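Local coordinates for ABC-type metal ion transport system, periplasmic component (Vibrio vulnificus, PDB 3K2D), which binds methionine between two alpha/beta domains and activates Toll-like receptor 2, and is probably the substrate-binding lipoprotein of an ABC-type methionine transporter, at residues A25-E30 and E226-A231; Y92-K97 and S165-A170; D104-A109 and K150-M155. The protein carries 4 engineered substitutions. One frame throughout, in Å; residues are numbered along the deposited sequence.

In the fold
The three contacts divide between the two alpha/beta domains of a periplasmic-binding-protein fold, with methionine bound between them. Interaction 1 pairs helix 16-32 with C-terminal helix 226-235 beside the sheet of strands 8-13 and 202-207. Interactions 2 and 3 belong to the other domain, their centres about 36 and 42 Å from that of interaction 1 but only about 12 Å apart. Along the chain 3 nests within 2 and 2 within 1. Strands 90-92 to 192-193 of the second sheet come between strands 78-83 and 202-207 of the first, so the second domain is an insertion. Interactions 2 and 3 meet where Ala170 N probably bonds to Arg107 O, at neighbouring strands of one sheet.

Interaction 1: residues A25-E30 and E226-A231; sequences AKVAKE and EEVYTA
Val27 and Glu227 mark the closest backbone approach of two nearly antiparallel helical segments, their CA atoms 7.7 Å apart; the axes of 25-30 and 226-231 lie 10.1 Å apart and run at 162° to each other. At this spacing the link is made by side chains, above all by Glu227, whose extended chain spans the gap. Its CG stands anti to the backbone N (chi1 -164°), which carries the carboxylate out toward helix 16-32. There Glu227 OE2 receives Lys26 NZ at 2.8 Å on its syn lone pair, the side facing the other carboxylate oxygen. Lys26 runs straight as far as CE and then turns at its last torsion, so that the ammonium group meets Glu227 crosswise and also comes over Glu30 of the next helical turn. Lys26 NZ bonds to Glu30 OE2 at 3.2 Å, reaching that oxygen from above the carboxylate plane. Beneath this charged cluster the contact becomes apolar: Val27 CG2 lies against the carboxyl end of Glu227, 3.5 Å from OE1, and meets the CG2 branch of Val228 at 4.2 Å. Both valines are buried. Val228 also touches Val20 and Val23 of helix 16-32, so the C-terminal helix is laid along one flank of the first domain, at a distance from the methionine pocket. Val27 packs on Ala222 of helix 214-223 and on Thr225. The oxygens Glu30 OE1 and Glu227 OE1 are 4.1 Å apart, their carboxylate planes turned by 56°. One lysine thus serves two acids, and its positive charge probably offsets the repulsion between them; because Lys26 and Glu30 are exposed, solvent would be expected to weaken the electrostatic gain, so the valines probably contribute much of the stability of the joint.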
ATOM      1  N   ALA A  25     -16.167   3.408  -8.713  1.00 19.81           N
ATOM      2  CA  ALA A  25     -17.319   4.240  -8.382  1.00 21.46           C
ATOM      3  C   ALA A  25     -18.216   4.343  -9.607  1.00 23.45           C
ATOM      4  O   ALA A  25     -19.439   4.403  -9.503  1.00 24.87           O
ATOM      5  CB  ALA A  25     -16.862   5.621  -7.968  1.00 19.51           C
ATOM      6  N   LYS A  26     -17.592   4.376 -10.774  1.00 23.83           N
ATOM      7  CA  LYS A  26     -18.332   4.464 -12.009  1.00 24.22           C
ATOM      8  C   LYS A  26     -19.151   3.176 -12.156  1.00 24.89           C
ATOM      9  O   LYS A  26     -20.366   3.218 -12.363  1.00 25.51           O
ATOM     10  CB  LYS A  26     -17.347   4.638 -13.172  1.00 25.65           C
ATOM     11  CG  LYS A  26     -17.966   4.680 -14.558  1.00 27.54           C
ATOM     12  CD  LYS A  26     -16.882   4.675 -15.627  1.00 30.49           C
ATOM     13  CE  LYS A  26     -17.456   4.486 -17.032  1.00 31.93           C
ATOM     14  NZ  LYS A  26     -18.052   3.126 -17.244  1.00 31.16           N
ATOM     15  N   VAL A  27     -18.485   2.033 -12.031  1.00 24.05           N
ATOM     16  CA  VAL A  27     -19.152   0.743 -12.158  1.00 23.60           C
ATOM     17  C   VAL A  27     -20.237   0.539 -11.100  1.00 24.17           C
ATOM     18  O   VAL A  27     -21.258  -0.102 -11.359  1.00 21.77           O
ATOM     19  CB  VAL A  27     -18.121  -0.406 -12.076  1.00 23.95           C
ATOM     20  CG1 VAL A  27     -18.824  -1.744 -11.894  1.00 21.12           C
ATOM     21  CG2 VAL A  27     -17.277  -0.420 -13.355  1.00 23.33           C
ATOM     22  N   ALA A  28     -20.015   1.083  -9.909  1.00 24.65           N
ATOM     23  CA  ALA A  28     -20.994   0.953  -8.841  1.00 25.97           C
ATOM     24  C   ALA A  28     -22.310   1.679  -9.178  1.00 27.11           C
ATOM     25  O   ALA A  28     -23.390   1.227  -8.787  1.00 25.81           O
ATOM     26  CB  ALA A  28     -20.417   1.484  -7.540  1.00 23.14           C
ATOM     27  N   LYS A  29     -22.224   2.793  -9.903  1.00 27.93           N
ATOM     28  CA  LYS A  29     -23.430   3.538 -10.260  1.00 31.01           C
ATOM     29  C   LYS A  29     -24.229   2.881 -11.384  1.00 30.89           C
ATOM     30  O   LYS A  29     -25.456   2.889 -11.369  1.00 30.97           O
ATOM     31  CB  LYS A  29     -23.101   4.976 -10.680  1.00 32.24           C
ATOM     32  CG  LYS A  29     -24.359   5.811 -10.942  1.00 36.84           C
ATOM     33  CD  LYS A  29     -24.079   7.101 -11.712  1.00 43.21           C
ATOM     34  CE  LYS A  29     -23.230   8.092 -10.911  1.00 46.17           C
ATOM     35  NZ  LYS A  29     -22.925   9.337 -11.689  1.00 45.98           N
ATOM     36  N   GLU A  30     -23.532   2.315 -12.358  1.00 31.22           N
ATOM     37  CA  GLU A  30     -24.193   1.681 -13.486  1.00 32.21           C
ATOM     38  C   GLU A  30     -24.806   0.347 -13.101  1.00 32.62           C
ATOM     39  O   GLU A  30     -25.918   0.033 -13.513  1.00 32.64           O
ATOM     40  CB  GLU A  30     -23.193   1.476 -14.626  1.00 34.05           C
ATOM     41  CG  GLU A  30     -22.263   2.660 -14.814  1.00 38.39           C
ATOM     42  CD  GLU A  30     -21.354   2.521 -16.020  1.00 41.94           C
ATOM     43  OE1 GLU A  30     -20.782   1.419 -16.225  1.00 43.61           O
ATOM     44  OE2 GLU A  30     -21.204   3.526 -16.753  1.00 42.03           O
ATOM     45  N   GLU A 226     -14.292  -6.705 -14.144  1.00 30.93           N
ATOM     46  CA  GLU A 226     -13.290  -6.742 -15.196  1.00 31.84           C
ATOM     47  C   GLU A 226     -12.947  -5.325 -15.670  1.00 30.60           C
ATOM     48  O   GLU A 226     -11.797  -5.048 -16.026  1.00 31.00           O
ATOM     49  CB  GLU A 226     -13.809  -7.570 -16.370  1.00 34.78           C
ATOM     50  CG  GLU A 226     -12.727  -8.142 -17.273  1.00 42.79           C
ATOM     51  CD  GLU A 226     -12.052  -9.373 -16.675  1.00 48.15           C
ATOM     52  OE1 GLU A 226     -12.782 -10.309 -16.269  1.00 50.66           O
ATOM     53  OE2 GLU A 226     -10.798  -9.413 -16.620  1.00 49.50           O
ATOM     54  N   GLU A 227     -13.938  -4.432 -15.665  1.00 28.71           N
ATOM     55  CA  GLU A 227     -13.724  -3.054 -16.106  1.00 27.11           C
ATOM     56  C   GLU A 227     -12.667  -2.346 -15.269  1.00 26.64           C
ATOM     57  O   GLU A 227     -11.712  -1.786 -15.803  1.00 26.41           O
ATOM     58  CB  GLU A 227     -15.025  -2.249 -16.054  1.00 26.24           C
ATOM     59  CG  GLU A 227     -14.956  -0.953 -16.853  1.00 29.83           C
ATOM     60  CD  GLU A 227     -16.241  -0.138 -16.799  1.00 31.63           C
ATOM     61  OE1 GLU A 227     -17.333  -0.744 -16.815  1.00 33.49           O
ATOM     62  OE2 GLU A 227     -16.162   1.112 -16.760  1.00 32.29           O
ATOM     63  N   VAL A 228     -12.839  -2.375 -13.952  1.00 25.45           N
ATOM     64  CA  VAL A 228     -11.889  -1.731 -13.063  1.00 23.01           C
ATOM     65  C   VAL A 228     -10.512  -2.354 -13.222  1.00 22.89           C
ATOM     66  O   VAL A 228      -9.504  -1.649 -13.245  1.00 21.72           O
ATOM     67  CB  VAL A 228     -12.339  -1.847 -11.590  1.00 22.43           C
ATOM     68  CG1 VAL A 228     -11.245  -1.313 -10.648  1.00 18.33           C
ATOM     69  CG2 VAL A 228     -13.643  -1.069 -11.398  1.00 20.72           C
ATOM     70  N   TYR A 229     -10.473  -3.674 -13.344  1.00 22.95           N
ATOM     71  CA  TYR A 229      -9.206  -4.373 -13.489  1.00 23.38           C
ATOM     72  C   TYR A 229      -8.488  -3.858 -14.724  1.00 24.51           C
ATOM     73  O   TYR A 229      -7.289  -3.554 -14.680  1.00 22.33           O
ATOM     74  CB  TYR A 229      -9.443  -5.876 -13.602  1.00 23.90           C
ATOM     75  CG  TYR A 229      -8.191  -6.679 -13.878  1.00 26.32           C
ATOM     76  CD1 TYR A 229      -7.116  -6.671 -12.985  1.00 27.91           C
ATOM     77  CD2 TYR A 229      -8.090  -7.472 -15.021  1.00 26.36           C
ATOM     78  CE1 TYR A 229      -5.970  -7.439 -13.224  1.00 28.77           C
ATOM     79  CE2 TYR A 229      -6.956  -8.242 -15.267  1.00 28.75           C
ATOM     80  CZ  TYR A 229      -5.902  -8.222 -14.366  1.00 29.24           C
ATOM     81  OH  TYR A 229      -4.792  -8.998 -14.605  1.00 30.24           O
ATOM     82  N   THR A 230      -9.233  -3.759 -15.823  1.00 25.80           N
ATOM     83  CA  THR A 230      -8.686  -3.264 -17.078  1.00 27.54           C
ATOM     84  C   THR A 230      -8.132  -1.856 -16.878  1.00 28.86           C
ATOM     85  O   THR A 230      -7.019  -1.552 -17.310  1.00 31.36           O
ATOM     86  CB  THR A 230      -9.764  -3.227 -18.172  1.00 28.11           C
ATOM     87  OG1 THR A 230     -10.156  -4.566 -18.495  1.00 27.97           O
ATOM     88  CG2 THR A 230      -9.241  -2.535 -19.419  1.00 25.90           C
ATOM     89  N   ALA A 231      -8.906  -1.003 -16.215  1.00 28.23           N
ATOM     90  CA  ALA A 231      -8.478   0.364 -15.958  1.00 28.22           C
ATOM     91  C   ALA A 231      -7.241   0.379 -15.075  1.00 28.88           C
ATOM     92  O   ALA A 231      -6.347   1.202 -15.269  1.00 29.63           O
ATOM     93  CB  ALA A 231      -9.599   1.149 -15.301  1.00 26.75           C
TER

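Interaction 2: residues Y92-K97 and S165-A170; sequences YSKQVK and SLDDVA
Leu166 is pressed against the strand end at Tyr92 and Ser93, and this side of the contact is the close-packed one. Its CD2 methyl lies 3.6 Å from Tyr92 O and also meets Tyr92 CB, while the phenol ring leads off elsewhere, to Pro186 and Asp189. Nearer its backbone, Leu166 CB is crossed at about a right angle by the chain of Lys94, with Lys94 CG 3.7 Å from Leu166 CB. Ser93 fixes the neighbouring loop: Ser93 OG donates to Ala170 O at 2.8 Å, nearly in line with the C=O bond. With OG swung anti to its own N (chi1 173°), it lies beside the carbonyl carbon and can face the amides that follow, accepting from Gln95 N and Val96 N, both at 2.9 Å. These bonds make an ST turn and an ST motif on one oxygen, which is thereby held by three bonds. The turn comes just as the chain leaves strand 90-92, and the opposing loop is about to enter strand 171-174, so the contact lies at the ends of two antiparallel neighbours in the sheet of the second domain. Toward solvent the fit is looser and partly mediated by water. One water takes the amide hydrogen of Lys94 and reaches Leu166 O at 2.9 Å; a second donates to both Gln95 OE1 and Val169 O, joining a folded, exposed glutamine to the far loop. At the solvent-facing end Lys94, bent at its second and third torsions, brings NZ to 3.4 Å from Asp167 OD1 in a salt bridge between two exposed residues.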
ATOM      1  N   TYR A  92      13.726   0.903  -5.860  1.00 18.19           N
ATOM      2  CA  TYR A  92      14.096   1.731  -6.999  1.00 17.86           C
ATOM      3  C   TYR A  92      15.422   2.441  -6.750  1.00 20.19           C
ATOM      4  O   TYR A  92      15.935   2.445  -5.627  1.00 20.26           O
ATOM      5  CB  TYR A  92      13.011   2.764  -7.287  1.00 17.40           C
ATOM      6  CG  TYR A  92      11.636   2.180  -7.499  1.00 17.33           C
ATOM      7  CD1 TYR A  92      10.800   1.896  -6.414  1.00 16.45           C
ATOM      8  CD2 TYR A  92      11.161   1.917  -8.786  1.00 16.10           C
ATOM      9  CE1 TYR A  92       9.525   1.367  -6.605  1.00 13.33           C
ATOM     10  CE2 TYR A  92       9.885   1.390  -8.987  1.00 13.95           C
ATOM     11  CZ  TYR A  92       9.075   1.120  -7.888  1.00 11.76           C
ATOM     12  OH  TYR A  92       7.820   0.603  -8.077  1.00 10.19           O
ATOM     13  N   SER A  93      15.967   3.055  -7.800  1.00 20.93           N
ATOM     14  CA  SER A  93      17.240   3.755  -7.690  1.00 21.87           C
ATOM     15  C   SER A  93      17.567   4.651  -8.875  1.00 23.31           C
ATOM     16  O   SER A  93      17.321   4.300 -10.024  1.00 23.15           O
ATOM     17  CB  SER A  93      18.370   2.740  -7.523  1.00 21.06           C
ATOM     18  OG  SER A  93      19.629   3.382  -7.565  1.00 19.68           O
ATOM     19  N   LYS A  94      18.145   5.809  -8.585  1.00 25.53           N
ATOM     20  CA  LYS A  94      18.543   6.741  -9.630  1.00 27.68           C
ATOM     21  C   LYS A  94      20.046   6.572  -9.850  1.00 29.01           C
ATOM     22  O   LYS A  94      20.656   7.322 -10.610  1.00 31.94           O
ATOM     23  CB  LYS A  94      18.242   8.186  -9.204  1.00 27.07           C
ATOM     24  CG  LYS A  94      16.842   8.384  -8.652  1.00 32.32           C
ATOM     25  CD  LYS A  94      16.005   9.411  -9.438  1.00 35.25           C
ATOM     26  CE  LYS A  94      16.330  10.851  -9.060  1.00 36.08           C
ATOM     27  NZ  LYS A  94      15.381  11.812  -9.710  1.00 35.50           N
ATOM     28  N   GLN A  95      20.634   5.570  -9.203  1.00 29.15           N
ATOM     29  CA  GLN A  95      22.071   5.334  -9.295  1.00 30.43           C
ATOM     30  C   GLN A  95      22.480   3.969  -9.846  1.00 30.96           C
ATOM     31  O   GLN A  95      23.343   3.868 -10.726  1.00 31.70           O
ATOM     32  CB  GLN A  95      22.695   5.503  -7.909  1.00 32.14           C
ATOM     33  CG  GLN A  95      22.258   6.752  -7.177  1.00 36.12           C
ATOM     34  CD  GLN A  95      22.722   8.013  -7.866  1.00 38.41           C
ATOM     35  OE1 GLN A  95      22.409   9.122  -7.437  1.00 40.16           O
ATOM     36  NE2 GLN A  95      23.477   7.851  -8.942  1.00 40.09           N
ATOM     37  N   VAL A  96      21.887   2.911  -9.303  1.00 30.46           N
ATOM     38  CA  VAL A  96      22.220   1.566  -9.745  1.00 30.67           C
ATOM     39  C   VAL A  96      21.071   0.897 -10.485  1.00 31.36           C
ATOM     40  O   VAL A  96      19.911   1.290 -10.360  1.00 31.48           O
ATOM     41  CB  VAL A  96      22.637   0.668  -8.556  1.00 30.31           C
ATOM     42  CG1 VAL A  96      23.939   1.165  -7.964  1.00 28.71           C
ATOM     43  CG2 VAL A  96      21.538   0.655  -7.499  1.00 30.17           C
ATOM     44  N   LYS A  97      21.416  -0.122 -11.255  1.00 32.47           N
ATOM     45  CA  LYS A  97      20.453  -0.870 -12.042  1.00 33.56           C
ATOM     46  C   LYS A  97      20.378  -2.296 -11.478  1.00 33.21           C
ATOM     47  O   LYS A  97      19.482  -3.066 -11.819  1.00 33.06           O
ATOM     48  CB  LYS A  97      20.912  -0.878 -13.506  1.00 35.46           C
ATOM     49  CG  LYS A  97      19.940  -1.483 -14.484  1.00 41.41           C
ATOM     50  CD  LYS A  97      20.594  -1.683 -15.853  1.00 45.67           C
ATOM     51  CE  LYS A  97      19.679  -2.476 -16.803  1.00 49.61           C
ATOM     52  NZ  LYS A  97      20.292  -2.722 -18.155  1.00 51.65           N
ATOM     53  N   SER A 165      13.300  10.412  -1.446  1.00 22.56           N
ATOM     54  CA  SER A 165      14.499   9.814  -0.873  1.00 21.92           C
ATOM     55  C   SER A 165      15.475   9.358  -1.947  1.00 22.05           C
ATOM     56  O   SER A 165      16.675   9.294  -1.706  1.00 21.70           O
ATOM     57  CB  SER A 165      14.143   8.628   0.037  1.00 21.95           C
ATOM     58  OG  SER A 165      13.933   7.434  -0.694  1.00 22.78           O
ATOM     59  N   LEU A 166      14.962   9.047  -3.134  1.00 22.71           N
ATOM     60  CA  LEU A 166      15.805   8.589  -4.232  1.00 23.23           C
ATOM     61  C   LEU A 166      16.958   9.541  -4.532  1.00 26.31           C
ATOM     62  O   LEU A 166      17.957   9.138  -5.136  1.00 28.41           O
ATOM     63  CB  LEU A 166      14.967   8.382  -5.502  1.00 18.81           C
ATOM     64  CG  LEU A 166      13.983   7.207  -5.482  1.00 17.09           C
ATOM     65  CD1 LEU A 166      13.117   7.239  -6.731  1.00 11.37           C
ATOM     66  CD2 LEU A 166      14.765   5.879  -5.376  1.00 14.57           C
ATOM     67  N   ASP A 167      16.834  10.793  -4.103  1.00 28.80           N
ATOM     68  CA  ASP A 167      17.874  11.789  -4.351  1.00 30.50           C
ATOM     69  C   ASP A 167      18.921  11.859  -3.248  1.00 30.16           C
ATOM     70  O   ASP A 167      19.891  12.597  -3.363  1.00 30.35           O
ATOM     71  CB  ASP A 167      17.247  13.178  -4.524  1.00 33.66           C
ATOM     72  CG  ASP A 167      16.369  13.283  -5.773  1.00 38.32           C
ATOM     73  OD1 ASP A 167      16.875  13.067  -6.902  1.00 40.08           O
ATOM     74  OD2 ASP A 167      15.165  13.596  -5.626  1.00 40.33           O
ATOM     75  N   ASP A 168      18.737  11.080  -2.188  1.00 30.06           N
ATOM     76  CA  ASP A 168      19.657  11.113  -1.060  1.00 29.88           C
ATOM     77  C   ASP A 168      20.287   9.784  -0.692  1.00 29.14           C
ATOM     78  O   ASP A 168      21.284   9.751   0.028  1.00 30.16           O
ATOM     79  CB  ASP A 168      18.933  11.670   0.158  1.00 31.44           C
ATOM     80  CG  ASP A 168      18.235  12.974  -0.141  1.00 34.58           C
ATOM     81  OD1 ASP A 168      18.936  13.980  -0.380  1.00 35.69           O
ATOM     82  OD2 ASP A 168      16.985  12.990  -0.155  1.00 37.88           O
ATOM     83  N   VAL A 169      19.712   8.687  -1.169  1.00 26.65           N
ATOM     84  CA  VAL A 169      20.252   7.375  -0.856  1.00 24.86           C
ATOM     85  C   VAL A 169      20.576   6.599  -2.111  1.00 23.83           C
ATOM     86  O   VAL A 169      20.240   7.023  -3.214  1.00 23.71           O
ATOM     87  CB  VAL A 169      19.266   6.555  -0.007  1.00 25.80           C
ATOM     88  CG1 VAL A 169      18.964   7.296   1.285  1.00 23.88           C
ATOM     89  CG2 VAL A 169      17.993   6.295  -0.797  1.00 24.81           C
ATOM     90  N   ALA A 170      21.225   5.455  -1.941  1.00 22.00           N
ATOM     91  CA  ALA A 170      21.599   4.630  -3.077  1.00 21.90           C
ATOM     92  C   ALA A 170      20.402   3.895  -3.666  1.00 22.83           C
ATOM     93  O   ALA A 170      20.345   3.639  -4.875  1.00 22.70           O
ATOM     94  CB  ALA A 170      22.664   3.630  -2.660  1.00 20.67           C
TER
HETATM   95  O   HOH W   1      18.695   6.455  -5.917  1.00 30.34           O
HETATM   96  O   HOH W   2      21.814   8.982  -4.479  1.00 30.22           O

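Interaction 3: residues D104-A109 and K150-M155; sequences DGVRIA and KNITIM. Engineered in segment 150-155: Met155 (natural residue Val).
Arg107, Ile108 and Ala109 pair in parallel with Thr153, Ile154 and Met155, the short strand axes 4.6 Å apart at their closest and inclined by 30°. Thr153 bonds to the residues on either side of Arg107: Thr153 N donates to Val106 O and Thr153 O accepts from Ile108 N, each at 3.0 Å. Ile108 O then receives Met155 N, and ahead of the regular strands Gly105 N donates to Lys150 O along an almost straight N-H path (172°). Ile108 and Ile152 carry the apolar side. Their CD1 methyls meet at 3.6 Å, and the CG2 branch of Ile152, anti to its own N, is turned against both Ile108 CG1 and Val106 O. The CD1 methyl of Ile154 approaches Ile108 CB from the same face. Strands 107-111 and 153-157 are joined through helix 114-126 and further loops in a beta-alpha-beta crossover, and Leu124 of that helix packs on Ile108 and Ile154, covering this face of the sheet; Leu129 touches Ile108 and Ile152. Strand 153-157 is the outermost on this side of the sheet within the chain. The other face bears Arg107, Thr153, Ala109 and the engineered Met155. Here the Met155 side chain, folded at every torsion, crosses the bent arginine obliquely, with its CE methyl at the edge of the guanidinium near its plane. Arg107 NH2 makes a weak hydrogen bond to Asp168 O, while Ala109 is covered by Leu162 and Ser165. At the loop end Asp104 crosses Lys150 at about a right angle, Asp104 OD1 lying 3.7 Å from Lys150 CG; the ion pair of Asp104 OD1 with Lys150 NZ is long at 4.0 Å. That ammonium group hydrogen-bonds instead to Leu102 O.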
ATOM      1  N   ASP A 104      29.835  -0.547  -1.012  1.00 27.02           N
ATOM      2  CA  ASP A 104      29.779  -0.846   0.402  1.00 26.75           C
ATOM      3  C   ASP A 104      29.431   0.406   1.188  1.00 25.60           C
ATOM      4  O   ASP A 104      29.811   1.515   0.809  1.00 24.80           O
ATOM      5  CB  ASP A 104      31.125  -1.389   0.868  1.00 29.19           C
ATOM      6  CG  ASP A 104      31.263  -2.866   0.623  1.00 33.33           C
ATOM      7  OD1 ASP A 104      30.610  -3.373  -0.314  1.00 37.65           O
ATOM      8  OD2 ASP A 104      32.027  -3.519   1.360  1.00 38.06           O
ATOM      9  N   GLY A 105      28.697   0.223   2.280  1.00 24.07           N
ATOM     10  CA  GLY A 105      28.326   1.343   3.117  1.00 21.40           C
ATOM     11  C   GLY A 105      27.247   2.240   2.553  1.00 22.54           C
ATOM     12  O   GLY A 105      27.095   3.369   3.011  1.00 23.91           O
ATOM     13  N   VAL A 106      26.489   1.769   1.568  1.00 22.15           N
ATOM     14  CA  VAL A 106      25.436   2.616   1.009  1.00 20.88           C
ATOM     15  C   VAL A 106      24.248   2.713   1.953  1.00 21.31           C
ATOM     16  O   VAL A 106      24.088   1.913   2.884  1.00 20.47           O
ATOM     17  CB  VAL A 106      24.901   2.101  -0.359  1.00 19.73           C
ATOM     18  CG1 VAL A 106      25.983   2.182  -1.415  1.00 17.81           C
ATOM     19  CG2 VAL A 106      24.389   0.678  -0.217  1.00 19.35           C
ATOM     20  N   ARG A 107      23.415   3.710   1.684  1.00 22.59           N
ATOM     21  CA  ARG A 107      22.211   3.979   2.453  1.00 20.67           C
ATOM     22  C   ARG A 107      21.033   3.433   1.650  1.00 18.41           C
ATOM     23  O   ARG A 107      20.937   3.660   0.450  1.00 17.99           O
ATOM     24  CB  ARG A 107      22.058   5.494   2.655  1.00 23.05           C
ATOM     25  CG  ARG A 107      22.058   5.962   4.107  1.00 26.85           C
ATOM     26  CD  ARG A 107      22.963   7.186   4.326  1.00 29.42           C
ATOM     27  NE  ARG A 107      22.583   8.335   3.509  1.00 36.46           N
ATOM     28  CZ  ARG A 107      21.657   9.234   3.844  1.00 40.02           C
ATOM     29  NH1 ARG A 107      21.007   9.133   4.996  1.00 41.42           N
ATOM     30  NH2 ARG A 107      21.367  10.228   3.011  1.00 40.34           N
ATOM     31  N   ILE A 108      20.156   2.690   2.311  1.00 17.85           N
ATOM     32  CA  ILE A 108      18.967   2.143   1.663  1.00 17.34           C
ATOM     33  C   ILE A 108      17.750   2.627   2.441  1.00 18.06           C
ATOM     34  O   ILE A 108      17.607   2.343   3.632  1.00 18.62           O
ATOM     35  CB  ILE A 108      18.982   0.587   1.642  1.00 16.16           C
ATOM     36  CG1 ILE A 108      20.063   0.095   0.675  1.00 15.32           C
ATOM     37  CG2 ILE A 108      17.616   0.058   1.247  1.00 12.74           C
ATOM     38  CD1 ILE A 108      20.087  -1.400   0.467  1.00 17.06           C
ATOM     39  N   ALA A 109      16.879   3.367   1.766  1.00 17.25           N
ATOM     40  CA  ALA A 109      15.680   3.895   2.409  1.00 17.61           C
ATOM     41  C   ALA A 109      14.501   2.915   2.334  1.00 17.99           C
ATOM     42  O   ALA A 109      14.291   2.260   1.310  1.00 19.04           O
ATOM     43  CB  ALA A 109      15.301   5.226   1.777  1.00 16.32           C
ATOM     44  N   LYS A 150      27.581  -5.857   2.970  1.00 22.79           N
ATOM     45  CA  LYS A 150      27.962  -4.589   2.339  1.00 22.19           C
ATOM     46  C   LYS A 150      27.951  -3.391   3.289  1.00 21.38           C
ATOM     47  O   LYS A 150      28.110  -2.247   2.865  1.00 19.65           O
ATOM     48  CB  LYS A 150      27.054  -4.301   1.134  1.00 22.61           C
ATOM     49  CG  LYS A 150      27.344  -5.181  -0.076  1.00 23.43           C
ATOM     50  CD  LYS A 150      26.401  -4.894  -1.240  1.00 24.46           C
ATOM     51  CE  LYS A 150      26.855  -5.622  -2.509  1.00 25.37           C
ATOM     52  NZ  LYS A 150      28.249  -5.228  -2.926  1.00 25.95           N
ATOM     53  N   ASN A 151      27.780  -3.666   4.577  1.00 21.78           N
ATOM     54  CA  ASN A 151      27.747  -2.621   5.594  1.00 21.45           C
ATOM     55  C   ASN A 151      26.702  -1.560   5.263  1.00 21.11           C
ATOM     56  O   ASN A 151      26.972  -0.362   5.315  1.00 22.12           O
ATOM     57  CB  ASN A 151      29.122  -1.958   5.732  1.00 21.15           C
ATOM     58  CG  ASN A 151      30.241  -2.963   5.972  1.00 22.91           C
ATOM     59  OD1 ASN A 151      30.063  -3.964   6.677  1.00 21.17           O
ATOM     60  ND2 ASN A 151      31.412  -2.690   5.390  1.00 23.03           N
ATOM     61  N   ILE A 152      25.501  -2.007   4.928  1.00 20.60           N
ATOM     62  CA  ILE A 152      24.430  -1.092   4.583  1.00 21.96           C
ATOM     63  C   ILE A 152      23.839  -0.390   5.809  1.00 21.42           C
ATOM     64  O   ILE A 152      23.892  -0.903   6.929  1.00 19.85           O
ATOM     65  CB  ILE A 152      23.283  -1.838   3.857  1.00 23.84           C
ATOM     66  CG1 ILE A 152      23.831  -2.595   2.649  1.00 26.79           C
ATOM     67  CG2 ILE A 152      22.236  -0.850   3.384  1.00 26.77           C
ATOM     68  CD1 ILE A 152      22.773  -3.386   1.887  1.00 28.90           C
ATOM     69  N   THR A 153      23.298   0.801   5.591  1.00 20.92           N
ATOM     70  CA  THR A 153      22.644   1.532   6.662  1.00 20.68           C
ATOM     71  C   THR A 153      21.198   1.681   6.231  1.00 19.21           C
ATOM     72  O   THR A 153      20.909   2.286   5.207  1.00 18.58           O
ATOM     73  CB  THR A 153      23.249   2.926   6.883  1.00 21.86           C
ATOM     74  OG1 THR A 153      24.493   2.807   7.589  1.00 22.72           O
ATOM     75  CG2 THR A 153      22.300   3.781   7.701  1.00 22.57           C
ATOM     76  N   ILE A 154      20.296   1.099   7.006  1.00 19.27           N
ATOM     77  CA  ILE A 154      18.875   1.165   6.704  1.00 18.64           C
ATOM     78  C   ILE A 154      18.289   2.470   7.208  1.00 19.17           C
ATOM     79  O   ILE A 154      18.293   2.732   8.412  1.00 18.40           O
ATOM     80  CB  ILE A 154      18.101   0.005   7.373  1.00 18.10           C
ATOM     81  CG1 ILE A 154      18.677  -1.339   6.938  1.00 16.93           C
ATOM     82  CG2 ILE A 154      16.640   0.077   7.003  1.00 17.24           C
ATOM     83  CD1 ILE A 154      18.622  -1.560   5.455  1.00 18.02           C
ATOM     84  N   MET A 155      17.793   3.286   6.284  1.00 21.24           N
ATOM     85  CA  MET A 155      17.169   4.555   6.637  1.00 22.99           C
ATOM     86  C   MET A 155      15.658   4.355   6.621  1.00 23.44           C
ATOM     87  O   MET A 155      15.068   4.055   5.586  1.00 25.08           O
ATOM     88  CB  MET A 155      17.566   5.649   5.639  1.00 24.63           C
ATOM     89  CG  MET A 155      19.065   6.013   5.633  1.00 27.89           C
ATOM     90  SD  MET A 155      19.704   6.709   7.167  1.00 16.44           S
ATOM     91  CE  MET A 155      18.912   8.226   7.144  1.00 27.15           C
TER